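Local structure of beta-lactamase (Sphaerobacter thermophilus, 4EWF) at residues G44-R49 / F242-P247; V54-M59 / D165-A170; A173-R178 / A187-L192; G222-V227 / A251-I256. The protein probably hydrolyses the amide bond of beta-lactams to give substituted beta-amino acids, as a member of the class A beta-lactamase family. All blocks are in the same frame, centred on the assembly; numbering follows the deposited sequence.

Interaction 1: G44-R49 / F242-P247; sequences GDRRFR and FTENLP
The Phe48 ring lies between the side chain of Phe242 on one face and a water on the other. Phe242 CB sits over the first face, 3.8 Å from the ring centroid and 21° off the normal, a CH-pi contact that leans toward the rim and brings CB to 3.6 Å from Phe48 CG. The two rings themselves are not stacked: their centroids are 5.9 Å apart and their planes meet at 33°. At the edge of the Phe242 ring, near its plane, comes the carbonyl oxygen of Arg49. Each phenylalanine keeps CG beside its own backbone N, and CB of Phe242 thus sits over the Phe48 ring while its own ring slides past.

Glu244 closes the outer end. Its extended chain carries OE1 to 3.7 Å from Phe48 CD1 and OE2 to a long salt bridge with Arg46 NH1 at 3.9 Å, the guanidinium and carboxylate planes turned 67° apart. Most of the polar coupling runs through water. The water over Phe48 accepts from Arg46 NE and donates to Arg47 O and to Glu244 OE1, the last at 2.8 Å; a second water accepts from Arg49 N and also donates to OE1. The guanidinium of Arg49 has its own salt bridge, with Glu159.

The contact joins the short strand 48-49, which pairs with strand 161-162, to the end of strand 235-244 in the five-stranded sheet. Pro164, at the start of helix 164-175, touches both phenylalanines, and Thr27 of strand 27-33 borders Phe48.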
loop_
_atom_site.group_PDB
_atom_site.type_symbol
_atom_site.label_atom_id
_atom_site.label_comp_id
_atom_site.label_asym_id
_atom_site.label_seq_id
_atom_site.Cartn_x
_atom_site.Cartn_y
_atom_site.Cartn_z
ATOM N N GLY A 44 3.383 -13.277 -9.034
ATOM C CA GLY A 44 2.273 -12.863 -8.201
ATOM C C GLY A 44 2.329 -13.445 -6.814
ATOM O O GLY A 44 1.829 -12.819 -5.871
ATOM N N ASP A 45 2.925 -14.638 -6.692
ATOM C CA ASP A 45 3.002 -15.329 -5.402
ATOM C C ASP A 45 4.414 -15.321 -4.808
ATOM O O ASP A 45 4.714 -16.065 -3.860
ATOM C CB ASP A 45 2.470 -16.764 -5.512
ATOM C CG ASP A 45 3.310 -17.641 -6.426
ATOM O OD1 ASP A 45 4.253 -17.137 -7.072
ATOM O OD2 ASP A 45 3.007 -18.851 -6.502
ATOM N N ARG A 46 5.287 -14.500 -5.382
ATOM C CA ARG A 46 6.679 -14.408 -4.909
ATOM C C ARG A 46 6.731 -13.505 -3.674
ATOM O O ARG A 46 5.991 -12.536 -3.590
ATOM C CB ARG A 46 7.588 -13.840 -6.015
ATOM C CG ARG A 46 9.049 -13.647 -5.572
ATOM C CD ARG A 46 10.003 -13.473 -6.765
ATOM N NE ARG A 46 11.360 -13.139 -6.331
ATOM C CZ ARG A 46 12.467 -13.371 -7.037
ATOM N NH1 ARG A 46 13.650 -12.998 -6.560
ATOM N NH2 ARG A 46 12.395 -13.962 -8.222
ATOM N N ARG A 47 7.590 -13.835 -2.713
ATOM C CA ARG A 47 7.693 -13.075 -1.471
ATOM C C ARG A 47 8.652 -11.885 -1.593
ATOM O O ARG A 47 9.809 -12.058 -1.971
ATOM C CB ARG A 47 8.158 -13.999 -0.341
ATOM C CG ARG A 47 7.235 -15.190 -0.102
ATOM C CD ARG A 47 7.929 -16.304 0.713
ATOM N NE ARG A 47 7.052 -17.452 0.930
ATOM C CZ ARG A 47 7.186 -18.637 0.336
ATOM N NH1 ARG A 47 8.189 -18.869 -0.523
ATOM N NH2 ARG A 47 6.324 -19.610 0.620
ATOM N N PHE A 48 8.153 -10.687 -1.279
ATOM C CA PHE A 48 8.939 -9.448 -1.276
ATOM C C PHE A 48 8.870 -8.820 0.130
ATOM O O PHE A 48 7.926 -9.080 0.876
ATOM C CB PHE A 48 8.307 -8.436 -2.246
ATOM C CG PHE A 48 8.366 -8.861 -3.692
ATOM C CD1 PHE A 48 9.368 -8.384 -4.523
ATOM C CD2 PHE A 48 7.435 -9.753 -4.204
ATOM C CE1 PHE A 48 9.441 -8.773 -5.865
ATOM C CE2 PHE A 48 7.495 -10.161 -5.552
ATOM C CZ PHE A 48 8.503 -9.667 -6.375
ATOM N N ARG A 49 9.835 -7.972 0.479
ATOM C CA ARG A 49 9.693 -7.163 1.691
ATOM C C ARG A 49 8.519 -6.223 1.495
ATOM O O ARG A 49 8.408 -5.541 0.471
ATOM C CB ARG A 49 10.975 -6.369 2.007
ATOM C CG ARG A 49 12.188 -7.265 2.274
ATOM C CD ARG A 49 13.442 -6.461 2.650
ATOM N NE ARG A 49 14.636 -7.283 2.474
ATOM C CZ ARG A 49 15.108 -8.103 3.400
ATOM N NH1 ARG A 49 14.502 -8.197 4.575
ATOM N NH2 ARG A 49 16.187 -8.818 3.159
ATOM N N PHE A 242 5.414 -4.761 -6.510
ATOM C CA PHE A 242 6.572 -4.776 -5.631
ATOM C C PHE A 242 7.823 -4.832 -6.478
ATOM O O PHE A 242 7.865 -5.560 -7.471
ATOM C CB PHE A 242 6.495 -5.983 -4.678
ATOM C CG PHE A 242 5.385 -5.853 -3.666
ATOM C CD1 PHE A 242 5.665 -5.509 -2.352
ATOM C CD2 PHE A 242 4.060 -6.004 -4.049
ATOM C CE1 PHE A 242 4.641 -5.363 -1.412
ATOM C CE2 PHE A 242 3.020 -5.856 -3.116
ATOM C CZ PHE A 242 3.320 -5.527 -1.793
ATOM N N THR A 243 8.844 -4.055 -6.113
ATOM C CA THR A 243 10.097 -4.153 -6.856
ATOM C C THR A 243 11.277 -4.248 -5.901
ATOM O O THR A 243 11.276 -3.667 -4.818
ATOM C CB THR A 243 10.346 -2.987 -7.861
ATOM O OG1 THR A 243 10.895 -1.850 -7.176
ATOM C CG2 THR A 243 9.073 -2.590 -8.617
ATOM N N GLU A 244 12.298 -4.968 -6.337
ATOM C CA GLU A 244 13.413 -5.298 -5.481
ATOM C C GLU A 244 14.697 -5.246 -6.296
ATOM O O GLU A 244 14.777 -5.805 -7.403
ATOM C CB GLU A 244 13.134 -6.701 -4.932
ATOM C CG GLU A 244 14.234 -7.448 -4.301
ATOM C CD GLU A 244 13.755 -8.839 -3.890
ATOM O OE1 GLU A 244 12.752 -8.919 -3.152
ATOM O OE2 GLU A 244 14.357 -9.839 -4.329
ATOM N N ASN A 245 15.707 -4.575 -5.753
ATOM C CA ASN A 245 17.016 -4.504 -6.390
ATOM C C ASN A 245 17.065 -3.858 -7.773
ATOM O O ASN A 245 17.967 -4.159 -8.548
ATOM C CB ASN A 245 17.644 -5.901 -6.464
ATOM C CG ASN A 245 17.836 -6.505 -5.100
ATOM O OD1 ASN A 245 18.248 -5.814 -4.163
ATOM N ND2 ASN A 245 17.493 -7.780 -4.959
ATOM N N LEU A 246 16.107 -2.993 -8.097
ATOM C CA LEU A 246 16.291 -2.121 -9.259
ATOM C C LEU A 246 17.459 -1.179 -8.962
ATOM O O LEU A 246 17.918 -1.101 -7.823
ATOM C CB LEU A 246 15.016 -1.340 -9.591
ATOM C CG LEU A 246 13.740 -2.139 -9.894
ATOM C CD1 LEU A 246 12.785 -1.358 -10.801
ATOM C CD2 LEU A 246 14.059 -3.472 -10.491
ATOM N N PRO A 247 17.957 -0.468 -9.981
ATOM C CA PRO A 247 19.206 0.275 -9.755
ATOM C C PRO A 247 19.145 1.347 -8.663
ATOM O O PRO A 247 20.131 1.550 -7.957
ATOM C CB PRO A 247 19.480 0.902 -11.119
ATOM C CG PRO A 247 18.887 -0.096 -12.086
ATOM C CD PRO A 247 17.605 -0.523 -11.412
HETATM O O HOH W 1 11.268 -11.105 -3.916
HETATM O O HOH W 2 11.717 -7.082 -1.512
HETATM O O HOH W 3 14.350 -7.172 -0.623
#

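Interaction 2: V54-M59 / D165-A170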
loop_
_atom_site.group_PDB
_atom_site.type_symbol
_atom_site.label_atom_id
_atom_site.label_comp_id
_atom_site.label_asym_id
_atom_site.label_seq_id
_atom_site.Cartn_x
_atom_site.Cartn_y
_atom_site.Cartn_z
ATOM N N VAL A 54 2.543 -2.670 4.409
ATOM C CA VAL A 54 1.865 -3.399 5.484
ATOM C C VAL A 54 1.028 -2.466 6.378
ATOM O O VAL A 54 0.258 -2.911 7.231
ATOM C CB VAL A 54 2.884 -4.236 6.320
ATOM C CG1 VAL A 54 3.743 -3.334 7.187
ATOM C CG2 VAL A 54 2.156 -5.326 7.139
ATOM N N LYS A 55 1.161 -1.165 6.167
ATOM C CA LYS A 55 0.316 -0.232 6.893
ATOM C C LYS A 55 -1.147 -0.315 6.448
ATOM O O LYS A 55 -2.035 0.202 7.124
ATOM C CB LYS A 55 0.886 1.185 6.790
ATOM C CG LYS A 55 2.275 1.247 7.419
ATOM C CD LYS A 55 2.980 2.597 7.225
ATOM C CE LYS A 55 4.396 2.516 7.803
ATOM N NZ LYS A 55 5.093 3.835 7.731
ATOM N N ILE A 56 -1.404 -0.999 5.332
ATOM C CA ILE A 56 -2.779 -1.185 4.879
ATOM C C ILE A 56 -3.551 -2.108 5.817
ATOM O O ILE A 56 -4.549 -1.706 6.397
ATOM C CB ILE A 56 -2.849 -1.698 3.422
ATOM C CG1 ILE A 56 -2.445 -0.583 2.444
ATOM C CG2 ILE A 56 -4.265 -2.226 3.096
ATOM C CD1 ILE A 56 -2.257 -1.089 0.995
ATOM N N PRO A 57 -3.090 -3.357 5.978
ATOM C CA PRO A 57 -3.825 -4.207 6.918
ATOM C C PRO A 57 -3.806 -3.659 8.346
ATOM O O PRO A 57 -4.730 -3.942 9.090
ATOM C CB PRO A 57 -3.090 -5.556 6.833
ATOM C CG PRO A 57 -1.766 -5.246 6.234
ATOM C CD PRO A 57 -1.996 -4.081 5.305
ATOM N N LEU A 58 -2.781 -2.896 8.725
ATOM C CA LEU A 58 -2.772 -2.257 10.049
ATOM C C LEU A 58 -3.959 -1.289 10.173
ATOM O O LEU A 58 -4.693 -1.293 11.169
ATOM C CB LEU A 58 -1.447 -1.511 10.285
ATOM C CG LEU A 58 -1.387 -0.583 11.513
ATOM C CD1 LEU A 58 -1.615 -1.334 12.824
ATOM C CD2 LEU A 58 -0.064 0.178 11.547
HETATM N N MSE A 59 -4.144 -0.451 9.155
HETATM C CA MSE A 59 -5.284 0.459 9.130
HETATM C C MSE A 59 -6.599 -0.317 9.247
HETATM O O MSE A 59 -7.511 0.084 9.965
HETATM C CB MSE A 59 -5.287 1.276 7.839
HETATM C CG MSE A 59 -6.505 2.192 7.682
HETATM SE SE MSE A 59 -6.401 3.225 6.029
HETATM C CE MSE A 59 -6.302 1.826 4.730
ATOM N N ASP A 165 -0.066 -10.868 -5.036
ATOM C CA ASP A 165 -1.384 -11.512 -4.943
ATOM C C ASP A 165 -2.127 -11.129 -3.663
ATOM O O ASP A 165 -3.319 -10.790 -3.697
ATOM C CB ASP A 165 -1.268 -13.048 -4.955
ATOM C CG ASP A 165 -1.038 -13.617 -6.351
ATOM O OD1 ASP A 165 -1.131 -12.865 -7.351
ATOM O OD2 ASP A 165 -0.754 -14.827 -6.439
ATOM N N ASP A 166 -1.437 -11.236 -2.531
ATOM C CA ASP A 166 -2.051 -10.936 -1.242
ATOM C C ASP A 166 -2.497 -9.476 -1.145
ATOM O O ASP A 166 -3.572 -9.182 -0.631
ATOM C CB ASP A 166 -1.076 -11.235 -0.096
ATOM C CG ASP A 166 -0.978 -12.730 0.220
ATOM O OD1 ASP A 166 -1.608 -13.543 -0.503
ATOM O OD2 ASP A 166 -0.251 -13.091 1.178
ATOM N N TYR A 167 -1.663 -8.560 -1.621
ATOM C CA TYR A 167 -1.994 -7.142 -1.498
ATOM C C TYR A 167 -3.082 -6.700 -2.471
ATOM O O TYR A 167 -3.826 -5.758 -2.195
ATOM C CB TYR A 167 -0.724 -6.259 -1.511
ATOM C CG TYR A 167 -0.199 -6.196 -0.096
ATOM C CD1 TYR A 167 -0.498 -5.117 0.714
ATOM C CD2 TYR A 167 0.491 -7.274 0.464
ATOM C CE1 TYR A 167 -0.080 -5.060 2.029
ATOM C CE2 TYR A 167 0.912 -7.238 1.801
ATOM C CZ TYR A 167 0.612 -6.118 2.575
ATOM O OH TYR A 167 1.013 -6.029 3.892
ATOM N N ALA A 168 -3.220 -7.417 -3.584
ATOM C CA ALA A 168 -4.353 -7.173 -4.460
ATOM C C ALA A 168 -5.652 -7.603 -3.752
ATOM O O ALA A 168 -6.657 -6.895 -3.810
ATOM C CB ALA A 168 -4.175 -7.884 -5.807
ATOM N N LEU A 169 -5.628 -8.738 -3.049
ATOM C CA LEU A 169 -6.815 -9.145 -2.288
ATOM C C LEU A 169 -7.197 -8.068 -1.280
ATOM O O LEU A 169 -8.378 -7.795 -1.062
ATOM C CB LEU A 169 -6.590 -10.463 -1.538
ATOM C CG LEU A 169 -6.327 -11.703 -2.377
ATOM C CD1 LEU A 169 -5.942 -12.882 -1.477
ATOM C CD2 LEU A 169 -7.559 -12.033 -3.249
ATOM N N ALA A 170 -6.195 -7.465 -0.654
ATOM C CA ALA A 170 -6.452 -6.453 0.370
ATOM C C ALA A 170 -7.200 -5.266 -0.218
ATOM O O ALA A 170 -8.180 -4.793 0.355
ATOM C CB ALA A 170 -5.137 -5.987 1.022
#
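Tyr167 buries more surface here than any other residue, reaching from helix 164-175 to the start of helix 55-67. Its hydroxyl end makes the closest contacts: OH lies 3.2 Å from Val54 CA and 3.5 Å from Val54 CG2. That methyl stands anti to the backbone N of Val54 and faces the phenol oxygen. Pro57 comes across at about a right angle, its CD 3.9 Å from Tyr167 CE1 and its CG close to OH.

Ile56 points its CB toward the other helix and divides its branches between two partners. Ile56 CD1 meets the edge of the ring, near the ring plane, 4.4 Å from Tyr167 CD1. CG2 faces the methyl of Ala170, about one helical turn further on, with 4.4 Å between Ile56 CG2 and Ala170 CB. Pro57 and Ala170 are the closest pair along the backbones, yet the short helix axes stay 11.0 Å apart at an angle of 35°, so the tyrosine ring bridges much of the gap.

Lys55 points its CB away from helix 164-175, and its NZ is hydrogen-bonded to Ser113 and Asn115 and weakly to Ser52, an arrangement consistent with the SxxK active site of serine beta-lactamases. The contact itself is buried van der Waals packing of aliphatic groups round a phenol, which sets helix 164-175 against the helix that carries Lys55. With no hydrogen bond across, shape alone sets how these two segments meet.

Interaction 3: A173-R178 / A187-L192; sequences ALLEGR and AMLAML
Leu174 is the first residue of 173-178 to meet helix 182-192, and it has the largest share of the contact, touching three side chains. Its CD2 methyl goes to Met188, a selenomethionine here, lying 3.6 Å from CE and 3.8 Å from SE where the two chains cross at about a right angle. Bending at chi3 (-79°) folds the end of Met188 back so that both selenium and methyl lie against that one branch. The other branch of Leu174 reaches Leu192 tip to tip, with 3.8 Å between their CD1 atoms. Nearer the backbone, Leu174 CB touches Leu189 CD2, while Leu174 O faces Leu189 CD1.

Leu175 has its CB turned to the flank but brings CD2 back to Leu189, 3.9 Å from Leu189 CD2, the side chains again crossing at about a right angle. Leu189 is thereby held by two successive leucines. Beyond them the helix ends in a Schellman motif: Gly177 has positive phi (71°), Gly177 N bonds to Leu174 O, and Arg178 N bonds to Ala173 O. Past the turn, Arg178 grips Glu176 side-on, NE and NH2 both donating to OE2, with NH2 at 2.7 Å; the oxygen lies in the guanidinium plane.

Met188 also touches Met59 and Tyr63 of helix 55-67, and Leu175 touches Thr236 and Val238 of strand 235-244. Between the segments leucine methyls meet leucine methyls and a selenomethionine tail, with no hydrogen bond across, so the helix-to-helix face is apolar while the charged pair sits at the exposed turn that ends helix 164-175.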
loop_
_atom_site.group_PDB
_atom_site.type_symbol
_atom_site.label_atom_id
_atom_site.label_comp_id
_atom_site.label_asym_id
_atom_site.label_seq_id
_atom_site.Cartn_x
_atom_site.Cartn_y
_atom_site.Cartn_z
ATOM N N ALA A 173 -10.757 -6.148 -1.129
ATOM C CA ALA A 173 -11.629 -6.219 0.033
ATOM C C ALA A 173 -12.138 -4.819 0.402
ATOM O O ALA A 173 -13.307 -4.654 0.741
ATOM C CB ALA A 173 -10.905 -6.873 1.219
ATOM N N LEU A 174 -11.264 -3.818 0.333
ATOM C CA LEU A 174 -11.691 -2.448 0.631
ATOM C C LEU A 174 -12.730 -1.983 -0.383
ATOM O O LEU A 174 -13.760 -1.431 -0.013
ATOM C CB LEU A 174 -10.503 -1.483 0.643
ATOM C CG LEU A 174 -9.514 -1.632 1.810
ATOM C CD1 LEU A 174 -8.259 -0.801 1.575
ATOM C CD2 LEU A 174 -10.166 -1.233 3.131
ATOM N N LEU A 175 -12.451 -2.206 -1.666
ATOM C CA LEU A 175 -13.350 -1.763 -2.735
ATOM C C LEU A 175 -14.726 -2.438 -2.687
ATOM O O LEU A 175 -15.713 -1.881 -3.158
ATOM C CB LEU A 175 -12.703 -2.015 -4.105
ATOM C CG LEU A 175 -11.463 -1.163 -4.399
ATOM C CD1 LEU A 175 -10.751 -1.662 -5.639
ATOM C CD2 LEU A 175 -11.871 0.291 -4.580
ATOM N N GLU A 176 -14.785 -3.642 -2.129
ATOM C CA GLU A 176 -16.023 -4.407 -2.118
ATOM C C GLU A 176 -16.757 -4.308 -0.785
ATOM O O GLU A 176 -17.803 -4.921 -0.610
ATOM C CB GLU A 176 -15.740 -5.875 -2.467
ATOM C CG GLU A 176 -15.154 -6.068 -3.868
ATOM C CD GLU A 176 -14.607 -7.482 -4.109
ATOM O OE1 GLU A 176 -13.933 -7.693 -5.140
ATOM O OE2 GLU A 176 -14.848 -8.378 -3.272
ATOM N N GLY A 177 -16.208 -3.540 0.156
ATOM C CA GLY A 177 -16.844 -3.371 1.454
ATOM C C GLY A 177 -16.773 -4.620 2.317
ATOM O O GLY A 177 -17.594 -4.813 3.216
ATOM N N ARG A 178 -15.775 -5.462 2.051
ATOM C CA ARG A 178 -15.582 -6.706 2.784
ATOM C C ARG A 178 -14.521 -6.613 3.881
ATOM O O ARG A 178 -14.495 -7.458 4.783
ATOM C CB ARG A 178 -15.205 -7.840 1.823
ATOM C CG ARG A 178 -16.384 -8.503 1.127
ATOM C CD ARG A 178 -15.939 -9.751 0.368
ATOM N NE ARG A 178 -14.971 -9.435 -0.682
ATOM C CZ ARG A 178 -13.655 -9.615 -0.583
ATOM N NH1 ARG A 178 -13.126 -10.131 0.523
ATOM N NH2 ARG A 178 -12.867 -9.287 -1.601
ATOM N N ALA A 187 -14.229 5.146 4.431
ATOM C CA ALA A 187 -13.247 6.021 5.079
ATOM C C ALA A 187 -11.798 5.615 4.781
ATOM O O ALA A 187 -10.906 6.465 4.697
ATOM C CB ALA A 187 -13.475 6.070 6.588
HETATM N N MSE A 188 -11.548 4.318 4.651
HETATM C CA MSE A 188 -10.180 3.863 4.410
HETATM C C MSE A 188 -9.730 4.176 2.993
HETATM O O MSE A 188 -8.572 4.537 2.769
HETATM C CB MSE A 188 -10.013 2.377 4.740
HETATM C CG MSE A 188 -9.938 2.120 6.222
HETATM SE SE MSE A 188 -9.602 0.253 6.633
HETATM C CE MSE A 188 -11.377 -0.449 6.388
ATOM N N LEU A 189 -10.649 4.050 2.044
ATOM C CA LEU A 189 -10.353 4.380 0.650
ATOM C C LEU A 189 -10.064 5.874 0.517
ATOM O O LEU A 189 -9.179 6.285 -0.240
ATOM C CB LEU A 189 -11.520 3.978 -0.255
ATOM C CG LEU A 189 -11.677 2.466 -0.463
ATOM C CD1 LEU A 189 -13.028 2.147 -1.103
ATOM C CD2 LEU A 189 -10.534 1.912 -1.294
ATOM N N ALA A 190 -10.824 6.688 1.243
ATOM C CA ALA A 190 -10.527 8.110 1.312
ATOM C C ALA A 190 -9.142 8.401 1.930
ATOM O O ALA A 190 -8.476 9.361 1.541
ATOM C CB ALA A 190 -11.648 8.867 2.059
HETATM N N MSE A 191 -8.705 7.593 2.898
HETATM C CA MSE A 191 -7.350 7.762 3.444
HETATM C C MSE A 191 -6.300 7.485 2.364
HETATM O O MSE A 191 -5.348 8.251 2.201
HETATM C CB MSE A 191 -7.088 6.825 4.628
HETATM C CG MSE A 191 -7.695 7.266 5.931
HETATM SE SE MSE A 191 -6.881 8.941 6.591
HETATM C CE MSE A 191 -8.037 9.199 8.154
ATOM N N LEU A 192 -6.455 6.365 1.655
ATOM C CA LEU A 192 -5.518 6.019 0.582
ATOM C C LEU A 192 -5.443 7.117 -0.478
ATOM O O LEU A 192 -4.388 7.344 -1.065
ATOM C CB LEU A 192 -5.875 4.668 -0.056
ATOM C CG LEU A 192 -5.652 3.490 0.893
ATOM C CD1 LEU A 192 -6.279 2.226 0.337
ATOM C CD2 LEU A 192 -4.145 3.289 1.159
#

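Interaction 4: G222-V227 / A251-I256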
loop_
_atom_site.group_PDB
_atom_site.type_symbol
_atom_site.label_atom_id
_atom_site.label_comp_id
_atom_site.label_asym_id
_atom_site.label_seq_id
_atom_site.Cartn_x
_atom_site.Cartn_y
_atom_site.Cartn_z
ATOM N N GLY A 222 16.936 -0.705 -1.772
ATOM C CA GLY A 222 16.701 -1.810 -2.696
ATOM C C GLY A 222 15.241 -2.230 -2.836
ATOM O O GLY A 222 14.932 -3.245 -3.469
ATOM N N VAL A 223 14.328 -1.455 -2.263
ATOM C CA VAL A 223 12.916 -1.837 -2.274
ATOM C C VAL A 223 11.994 -0.680 -2.633
ATOM O O VAL A 223 11.986 0.347 -1.952
ATOM C CB VAL A 223 12.471 -2.412 -0.918
ATOM C CG1 VAL A 223 10.962 -2.614 -0.918
ATOM C CG2 VAL A 223 13.181 -3.747 -0.636
ATOM N N VAL A 224 11.220 -0.840 -3.705
ATOM C CA VAL A 224 10.245 0.188 -4.096
ATOM C C VAL A 224 8.899 -0.464 -4.448
ATOM O O VAL A 224 8.803 -1.228 -5.423
ATOM C CB VAL A 224 10.780 1.058 -5.265
ATOM C CG1 VAL A 224 9.773 2.182 -5.642
ATOM C CG2 VAL A 224 12.149 1.656 -4.904
ATOM N N ASN A 225 7.878 -0.200 -3.630
ATOM C CA ASN A 225 6.561 -0.821 -3.803
ATOM C C ASN A 225 5.470 0.245 -3.860
ATOM O O ASN A 225 5.652 1.359 -3.355
ATOM C CB ASN A 225 6.215 -1.774 -2.627
ATOM C CG ASN A 225 7.345 -2.714 -2.250
ATOM O OD1 ASN A 225 8.096 -3.187 -3.103
ATOM N ND2 ASN A 225 7.444 -3.027 -0.952
ATOM N N ASP A 226 4.326 -0.110 -4.446
ATOM C CA ASP A 226 3.109 0.708 -4.354
ATOM C C ASP A 226 1.887 -0.200 -4.530
ATOM O O ASP A 226 1.862 -1.061 -5.408
ATOM C CB ASP A 226 3.123 1.850 -5.379
ATOM C CG ASP A 226 2.236 3.036 -4.967
ATOM O OD1 ASP A 226 1.745 3.065 -3.813
ATOM O OD2 ASP A 226 2.029 3.942 -5.805
ATOM N N VAL A 227 0.894 -0.032 -3.670
ATOM C CA VAL A 227 -0.288 -0.885 -3.693
ATOM C C VAL A 227 -1.511 -0.001 -3.640
ATOM O O VAL A 227 -1.650 0.798 -2.719
ATOM C CB VAL A 227 -0.325 -1.827 -2.462
ATOM C CG1 VAL A 227 -1.699 -2.528 -2.368
ATOM C CG2 VAL A 227 0.823 -2.836 -2.512
ATOM N N ALA A 251 14.611 4.521 -10.524
ATOM C CA ALA A 251 14.275 3.414 -11.412
ATOM C C ALA A 251 13.051 2.653 -10.893
ATOM O O ALA A 251 12.192 2.216 -11.666
ATOM C CB ALA A 251 15.466 2.476 -11.580
ATOM N N GLY A 252 12.981 2.481 -9.581
ATOM C CA GLY A 252 11.846 1.806 -8.977
ATOM C C GLY A 252 10.539 2.559 -9.216
ATOM O O GLY A 252 9.543 1.978 -9.639
ATOM N N GLU A 253 10.549 3.859 -8.953
ATOM C CA GLU A 253 9.353 4.667 -9.153
ATOM C C GLU A 253 8.941 4.692 -10.625
ATOM O O GLU A 253 7.766 4.517 -10.939
ATOM C CB GLU A 253 9.527 6.074 -8.575
ATOM C CG GLU A 253 9.811 6.014 -7.049
ATOM C CD GLU A 253 9.650 7.351 -6.340
ATOM O OE1 GLU A 253 10.240 8.364 -6.807
ATOM O OE2 GLU A 253 8.931 7.380 -5.309
ATOM N N GLN A 254 9.905 4.867 -11.520
ATOM C CA GLN A 254 9.601 4.885 -12.953
ATOM C C GLN A 254 8.970 3.561 -13.428
ATOM O O GLN A 254 8.037 3.554 -14.239
ATOM C CB GLN A 254 10.867 5.199 -13.757
ATOM C CG GLN A 254 10.666 5.196 -15.262
ATOM C CD GLN A 254 11.099 6.503 -15.891
ATOM O OE1 GLN A 254 10.296 7.427 -16.055
ATOM N NE2 GLN A 254 12.386 6.599 -16.229
ATOM N N ALA A 255 9.488 2.443 -12.927
ATOM C CA ALA A 255 8.973 1.134 -13.303
ATOM C C ALA A 255 7.510 0.974 -12.906
ATOM O O ALA A 255 6.698 0.526 -13.698
ATOM C CB ALA A 255 9.815 0.024 -12.669
ATOM N N ILE A 256 7.178 1.326 -11.668
ATOM C CA ILE A 256 5.801 1.213 -11.223
ATOM C C ILE A 256 4.885 2.124 -12.044
ATOM O O ILE A 256 3.816 1.702 -12.465
ATOM C CB ILE A 256 5.647 1.498 -9.712
ATOM C CG1 ILE A 256 6.480 0.480 -8.916
ATOM C CG2 ILE A 256 4.174 1.401 -9.315
ATOM C CD1 ILE A 256 6.602 0.754 -7.412
#
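Val224 faces helix 249-266 at Gly252, where strand and helix come nearest, 5.4 Å between their CA atoms. Val224 puts CG1 anti to its own N (chi1 -178°), laying that methyl along the helix backbone, 3.7 Å from Gly252 C and 3.8 Å from Glu253 N. Val224 CB rests 3.9 Å from Gly252 CA. Gly252 has no side chain, and the strand comes close at this point.

A turn later in the helix, Ile256 takes over. With CG1 anti to the carbonyl carbon (chi1 -61°) and CD1 continuing in an extended line, its end comes down on the strand backbone, CD1 lying 3.6 Å from Val224 O and 3.8 Å from Asn225 C. The other branch, CG2, meets Asp226 CB at 4.1 Å. Asp226 also points its CB at the helix, but its carboxylate is engaged by Ser215 OG and the backbone N of Ile201. The side chain of Glu253 adds its CG against Val224 CG1, its carboxylate being paired with Arg200. Asn225, between Val224 and Asp226 in the strand, points away from the helix; its amide spans Arg49 O and Thr243 N.

Here helix 249-266 packs on one face of the five-stranded sheet, with the N-to-C directions of the short segments 30° apart. Strand 223-232 lies between strands 212-220 and 235-244, and Ile256 also touches Val241 and Thr243 of the latter. Asn225 and Val227, on the other face, touch Phe242, and Val227 also touches Tyr167 and Val171 of helix 164-175.

Interactions 1 and 4 share the five-stranded sheet, with centres 9 Å apart. Their strands 223-232 and 235-244 are neighbours, joined by Thr243 OG1 to Val224 O and Asn245 N to Gly222 O, each 2.8 Å. Interaction 2 abuts both: Phe242 CZ lies 4.0 Å from Tyr167 CG, and Ile56 CD1 lies 3.7 Å from Val227 CG1. Interaction 3 continues along helix 164-175, its centre 11 Å from that of interaction 2, with Met59 SE 3.7 Å from Met188 CG. Interaction 2 includes Lys55 of the probable catalytic SxxK motif; interactions 1 and 3, about 24 Å apart between centres, lie on opposite sides of the chain's centre.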